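Acetyl xylan esterase (Paenibacillus sp. R4, PDB 6AGQ) probably removes acetyl groups from acetylated xylan as a cold-active serine esterase of the alpha/beta-hydrolase superfamily. Local coordinates at residues Q135-L147 and P225-D237. Sequence-based numbering, arbitrary orientation.
Sequences QGGIPGWMTLGIL and PYVEIKNWFRRYD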
loop_
_atom_site.group_PDB
_atom_site.type_symbol
_atom_site.label_atom_id
_atom_site.label_comp_id
_atom_site.label_asym_id
_atom_site.label_seq_id
_atom_site.Cartn_x
_atom_site.Cartn_y
_atom_site.Cartn_z
ATOM N N GLN A 135 -12.882 -33.334 4.740
ATOM C CA GLN A 135 -12.283 -32.748 3.548
ATOM C C GLN A 135 -11.134 -31.910 3.994
ATOM O O GLN A 135 -10.893 -31.753 5.196
ATOM C CB GLN A 135 -13.301 -31.861 2.786
ATOM C CG GLN A 135 -14.627 -32.554 2.387
ATOM C CD GLN A 135 -15.513 -31.788 1.360
ATOM O OE1 GLN A 135 -15.298 -30.612 1.024
ATOM N NE2 GLN A 135 -16.534 -32.484 0.858
ATOM N N GLY A 136 -10.441 -31.307 3.033
ATOM C CA GLY A 136 -9.475 -30.284 3.379
ATOM C C GLY A 136 -10.054 -28.923 3.762
ATOM O O GLY A 136 -11.239 -28.771 4.165
ATOM N N GLY A 137 -9.207 -27.894 3.645
ATOM C CA GLY A 137 -9.710 -26.529 3.833
ATOM C C GLY A 137 -8.841 -25.416 3.348
ATOM O O GLY A 137 -7.853 -25.633 2.710
ATOM N N ILE A 138 -9.248 -24.205 3.725
ATOM C CA ILE A 138 -8.507 -22.979 3.521
ATOM C C ILE A 138 -7.459 -22.939 4.635
ATOM O O ILE A 138 -7.781 -23.307 5.765
ATOM C CB ILE A 138 -9.481 -21.775 3.671
ATOM C CG1 ILE A 138 -10.640 -21.882 2.664
ATOM C CG2 ILE A 138 -8.791 -20.422 3.535
ATOM C CD1 ILE A 138 -10.274 -22.107 1.212
ATOM N N PRO A 139 -6.229 -22.436 4.356
ATOM C CA PRO A 139 -5.269 -22.341 5.469
ATOM C C PRO A 139 -5.877 -21.641 6.681
ATOM O O PRO A 139 -6.528 -20.638 6.505
ATOM C CB PRO A 139 -4.126 -21.486 4.900
ATOM C CG PRO A 139 -4.243 -21.632 3.405
ATOM C CD PRO A 139 -5.728 -21.765 3.150
ATOM N N GLY A 140 -5.612 -22.150 7.884
ATOM C CA GLY A 140 -6.366 -21.791 9.105
ATOM C C GLY A 140 -7.298 -22.893 9.579
ATOM O O GLY A 140 -7.144 -24.045 9.221
ATOM N N TRP A 141 -8.291 -22.541 10.360
ATOM C CA TRP A 141 -9.155 -23.516 11.037
ATOM C C TRP A 141 -10.647 -23.266 10.833
ATOM O O TRP A 141 -11.416 -24.184 11.059
ATOM C CB TRP A 141 -8.804 -23.547 12.562
ATOM C CG TRP A 141 -7.353 -23.821 12.779
ATOM C CD1 TRP A 141 -6.762 -25.025 12.714
ATOM C CD2 TRP A 141 -6.306 -22.871 12.958
ATOM N NE1 TRP A 141 -5.424 -24.905 12.914
ATOM C CE2 TRP A 141 -5.115 -23.583 13.036
ATOM C CE3 TRP A 141 -6.265 -21.496 13.079
ATOM C CZ2 TRP A 141 -3.891 -22.968 13.228
ATOM C CZ3 TRP A 141 -5.061 -20.883 13.254
ATOM C CH2 TRP A 141 -3.880 -21.613 13.331
ATOM N N MET A 142 -11.044 -22.096 10.336
ATOM C CA MET A 142 -12.492 -21.711 10.207
ATOM C C MET A 142 -13.324 -22.603 9.270
ATOM O O MET A 142 -14.576 -22.591 9.359
ATOM C CB MET A 142 -12.643 -20.311 9.570
ATOM C CG MET A 142 -12.062 -19.123 10.298
ATOM S SD MET A 142 -12.715 -18.980 11.964
ATOM C CE MET A 142 -14.363 -18.411 11.514
ATOM N N THR A 143 -12.679 -23.279 8.320
ATOM C CA THR A 143 -13.409 -24.068 7.279
ATOM C C THR A 143 -13.320 -25.597 7.467
ATOM O O THR A 143 -13.884 -26.364 6.711
ATOM C CB THR A 143 -12.930 -23.680 5.885
ATOM O OG1 THR A 143 -11.575 -24.098 5.739
ATOM C CG2 THR A 143 -12.962 -22.194 5.706
ATOM N N LEU A 144 -12.628 -26.034 8.511
ATOM C CA LEU A 144 -12.502 -27.480 8.774
ATOM C C LEU A 144 -13.824 -28.038 9.265
ATOM O O LEU A 144 -14.356 -27.565 10.274
ATOM C CB LEU A 144 -11.416 -27.764 9.746
ATOM C CG LEU A 144 -10.043 -27.356 9.254
ATOM C CD1 LEU A 144 -9.115 -27.455 10.429
ATOM C CD2 LEU A 144 -9.588 -28.269 8.114
ATOM N N GLY A 145 -14.373 -28.971 8.476
ATOM C CA GLY A 145 -15.662 -29.613 8.796
ATOM C C GLY A 145 -16.863 -28.697 8.651
ATOM O O GLY A 145 -17.904 -28.921 9.284
ATOM N N ILE A 146 -16.746 -27.690 7.797
ATOM C CA ILE A 146 -17.770 -26.642 7.681
ATOM C C ILE A 146 -19.123 -27.084 7.147
ATOM O O ILE A 146 -20.145 -26.421 7.425
ATOM C CB ILE A 146 -17.279 -25.414 6.928
ATOM C CG1 ILE A 146 -18.142 -24.184 7.309
ATOM C CG2 ILE A 146 -17.202 -25.658 5.427
ATOM C CD1 ILE A 146 -17.457 -22.890 6.951
ATOM N N LEU A 147 -19.161 -28.216 6.437
ATOM C CA LEU A 147 -20.432 -28.775 5.961
ATOM C C LEU A 147 -21.314 -29.565 6.926
ATOM O O LEU A 147 -22.461 -29.853 6.584
ATOM C CB LEU A 147 -20.199 -29.559 4.678
ATOM C CG LEU A 147 -19.662 -28.638 3.563
ATOM C CD1 LEU A 147 -19.377 -29.485 2.313
ATOM C CD2 LEU A 147 -20.608 -27.470 3.236
ATOM N N PRO A 225 -9.738 -13.510 9.828
ATOM C CA PRO A 225 -10.211 -14.899 9.613
ATOM C C PRO A 225 -11.594 -15.083 8.945
ATOM O O PRO A 225 -11.827 -16.118 8.307
ATOM C CB PRO A 225 -10.232 -15.500 11.049
ATOM C CG PRO A 225 -9.979 -14.353 12.007
ATOM C CD PRO A 225 -9.413 -13.201 11.237
ATOM N N TYR A 226 -12.510 -14.117 9.073
ATOM C CA TYR A 226 -13.742 -14.194 8.304
ATOM C C TYR A 226 -13.515 -14.363 6.767
ATOM O O TYR A 226 -14.315 -14.994 6.095
ATOM C CB TYR A 226 -14.646 -13.025 8.567
ATOM C CG TYR A 226 -15.283 -12.963 9.915
ATOM C CD1 TYR A 226 -16.108 -14.001 10.370
ATOM C CD2 TYR A 226 -15.117 -11.848 10.728
ATOM C CE1 TYR A 226 -16.716 -13.948 11.603
ATOM C CE2 TYR A 226 -15.756 -11.763 11.981
ATOM C CZ TYR A 226 -16.535 -12.824 12.431
ATOM O OH TYR A 226 -17.196 -12.755 13.643
ATOM N N VAL A 227 -12.413 -13.856 6.241
ATOM C CA VAL A 227 -12.083 -14.023 4.851
ATOM C C VAL A 227 -11.930 -15.526 4.411
ATOM O O VAL A 227 -12.175 -15.841 3.253
ATOM C CB VAL A 227 -10.836 -13.169 4.462
ATOM C CG1 VAL A 227 -9.539 -13.859 4.796
ATOM C CG2 VAL A 227 -10.824 -12.865 2.965
ATOM N N GLU A 228 -11.544 -16.434 5.324
ATOM C CA GLU A 228 -11.437 -17.876 5.023
ATOM C C GLU A 228 -12.804 -18.413 4.567
ATOM O O GLU A 228 -12.885 -19.255 3.710
ATOM C CB GLU A 228 -10.979 -18.654 6.266
ATOM C CG GLU A 228 -9.565 -18.328 6.754
ATOM C CD GLU A 228 -9.166 -19.085 8.047
ATOM O OE1 GLU A 228 -9.620 -20.217 8.264
ATOM O OE2 GLU A 228 -8.361 -18.563 8.861
ATOM N N ILE A 229 -13.885 -17.900 5.121
ATOM C CA ILE A 229 -15.220 -18.357 4.676
ATOM C C ILE A 229 -15.492 -17.922 3.243
ATOM O O ILE A 229 -16.006 -18.701 2.449
ATOM C CB ILE A 229 -16.283 -17.857 5.630
ATOM C CG1 ILE A 229 -16.146 -18.573 6.984
ATOM C CG2 ILE A 229 -17.629 -18.188 5.116
ATOM C CD1 ILE A 229 -16.829 -17.830 8.088
ATOM N N LYS A 230 -15.126 -16.692 2.901
ATOM C CA LYS A 230 -15.268 -16.204 1.544
ATOM C C LYS A 230 -14.355 -17.057 0.627
ATOM O O LYS A 230 -14.778 -17.518 -0.445
ATOM C CB LYS A 230 -14.953 -14.676 1.500
ATOM C CG LYS A 230 -15.003 -14.030 0.122
ATOM C CD LYS A 230 -14.073 -12.814 -0.027
ATOM C CE LYS A 230 -12.651 -13.288 -0.233
ATOM N NZ LYS A 230 -11.634 -12.208 -0.309
ATOM N N ASN A 231 -13.124 -17.333 1.067
ATOM C CA ASN A 231 -12.209 -18.178 0.252
ATOM C C ASN A 231 -12.696 -19.619 0.139
ATOM O O ASN A 231 -12.580 -20.192 -0.872
ATOM C CB ASN A 231 -10.795 -18.057 0.770
ATOM C CG ASN A 231 -10.248 -16.661 0.578
ATOM O OD1 ASN A 231 -10.891 -15.834 -0.032
ATOM N ND2 ASN A 231 -9.113 -16.380 1.133
ATOM N N TRP A 232 -13.366 -20.159 1.147
ATOM C CA TRP A 232 -14.090 -21.439 0.956
ATOM C C TRP A 232 -14.990 -21.396 -0.282
ATOM O O TRP A 232 -14.862 -22.250 -1.154
ATOM C CB TRP A 232 -14.912 -21.847 2.185
ATOM C CG TRP A 232 -15.355 -23.249 2.118
ATOM C CD1 TRP A 232 -14.645 -24.315 2.497
ATOM C CD2 TRP A 232 -16.594 -23.763 1.568
ATOM N NE1 TRP A 232 -15.335 -25.453 2.247
ATOM C CE2 TRP A 232 -16.551 -25.142 1.700
ATOM C CE3 TRP A 232 -17.746 -23.169 1.032
ATOM C CZ2 TRP A 232 -17.590 -25.982 1.258
ATOM C CZ3 TRP A 232 -18.782 -23.982 0.569
ATOM C CH2 TRP A 232 -18.693 -25.395 0.693
ATOM N N PHE A 233 -15.880 -20.396 -0.351
ATOM C CA PHE A 233 -16.738 -20.266 -1.499
ATOM C C PHE A 233 -15.978 -20.212 -2.779
ATOM O O PHE A 233 -16.283 -20.977 -3.676
ATOM C CB PHE A 233 -17.743 -19.110 -1.395
ATOM C CG PHE A 233 -18.820 -19.409 -0.415
ATOM C CD1 PHE A 233 -19.779 -20.312 -0.723
ATOM C CD2 PHE A 233 -18.792 -18.877 0.855
ATOM C CE1 PHE A 233 -20.769 -20.646 0.165
ATOM C CE2 PHE A 233 -19.774 -19.214 1.764
ATOM C CZ PHE A 233 -20.750 -20.121 1.416
ATOM N N ARG A 234 -14.957 -19.371 -2.826
ATOM C CA ARG A 234 -14.128 -19.229 -3.993
ATOM C C ARG A 234 -13.564 -20.544 -4.496
ATOM O O ARG A 234 -13.442 -20.716 -5.711
ATOM C CB ARG A 234 -12.978 -18.253 -3.765
ATOM C CG ARG A 234 -13.371 -16.805 -3.692
ATOM C CD ARG A 234 -12.187 -15.934 -3.310
ATOM N NE ARG A 234 -11.037 -16.026 -4.230
ATOM C CZ ARG A 234 -10.860 -15.260 -5.311
ATOM N NH1 ARG A 234 -11.743 -14.336 -5.621
ATOM N NH2 ARG A 234 -9.770 -15.382 -6.063
ATOM N N ARG A 235 -13.168 -21.450 -3.596
ATOM C CA ARG A 235 -12.597 -22.775 -4.017
ATOM C C ARG A 235 -13.550 -23.979 -4.162
ATOM O O ARG A 235 -13.299 -24.879 -4.914
ATOM C CB ARG A 235 -11.506 -23.163 -3.071
ATOM C CG ARG A 235 -10.363 -22.185 -3.090
ATOM C CD ARG A 235 -9.138 -22.990 -3.341
ATOM N NE ARG A 235 -7.883 -22.280 -3.179
ATOM C CZ ARG A 235 -6.984 -22.123 -4.138
ATOM N NH1 ARG A 235 -7.207 -22.505 -5.391
ATOM N NH2 ARG A 235 -5.873 -21.530 -3.844
ATOM N N TYR A 236 -14.593 -24.017 -3.382
ATOM C CA TYR A 236 -15.452 -25.191 -3.265
ATOM C C TYR A 236 -16.801 -24.934 -3.894
ATOM O O TYR A 236 -17.485 -25.881 -4.254
ATOM C CB TYR A 236 -15.674 -25.555 -1.780
ATOM C CG TYR A 236 -14.479 -26.152 -1.056
ATOM C CD1 TYR A 236 -13.499 -25.333 -0.482
ATOM C CD2 TYR A 236 -14.322 -27.525 -0.933
ATOM C CE1 TYR A 236 -12.371 -25.882 0.145
ATOM C CE2 TYR A 236 -13.232 -28.065 -0.272
ATOM C CZ TYR A 236 -12.244 -27.243 0.249
ATOM O OH TYR A 236 -11.155 -27.754 0.899
ATOM N N ASP A 237 -17.224 -23.682 -4.029
ATOM C CA ASP A 237 -18.650 -23.396 -4.317
ATOM C C ASP A 237 -18.861 -21.955 -4.827
ATOM O O ASP A 237 -19.444 -21.151 -4.133
ATOM C CB ASP A 237 -19.453 -23.657 -3.034
ATOM C CG ASP A 237 -20.933 -23.453 -3.221
ATOM O OD1 ASP A 237 -21.418 -23.574 -4.373
ATOM O OD2 ASP A 237 -21.616 -23.108 -2.241
HETATM O O HOH W 1 -13.455 -27.115 4.313
HETATM O O HOH W 2 -9.917 -22.662 7.213
#
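Ile138 packs against the backbone of helix 226-236, CG1 lying 3.6 Å from Glu228 O and CD1 3.6 Å from Asn231 C. Farther along the helix, Ile146 lays CG2 over one face of the Trp232 indole, 3.9 Å from the centroid of the five-membered ring, in a CH-pi contact. With CG anti to the backbone N (chi1 -166°), Trp232 carries its indole alongside the helix to Ile146 and Leu147, while Tyr236 CB, one turn on, covers the opposite face. Leu147 CD2 reaches Trp232 CH2 at 3.8 Å, its side chain crossing the indole at about a right angle.

The polar edge centres on Glu228, whose OE1 accepts a hydrogen bond from Met142 N (3.1 Å) on its syn side, 26° out of the carboxylate plane. The same oxygen takes a 2.7 Å bond from water 2, which also donates to Ile138 O and accepts from Thr143 N; OE2 has a weak bond to Tyr95. With an alanine at this position, Met142 N would probably lose its acceptor and the water one of its three partners. At the subunit interface, Tyr236 OH bonds Gly125 O of the second subunit.

A buried carboxylate and a bridging water thus tie down backbone N-H and C=O groups of the irregular loop 135-147, complementing the apolar packing.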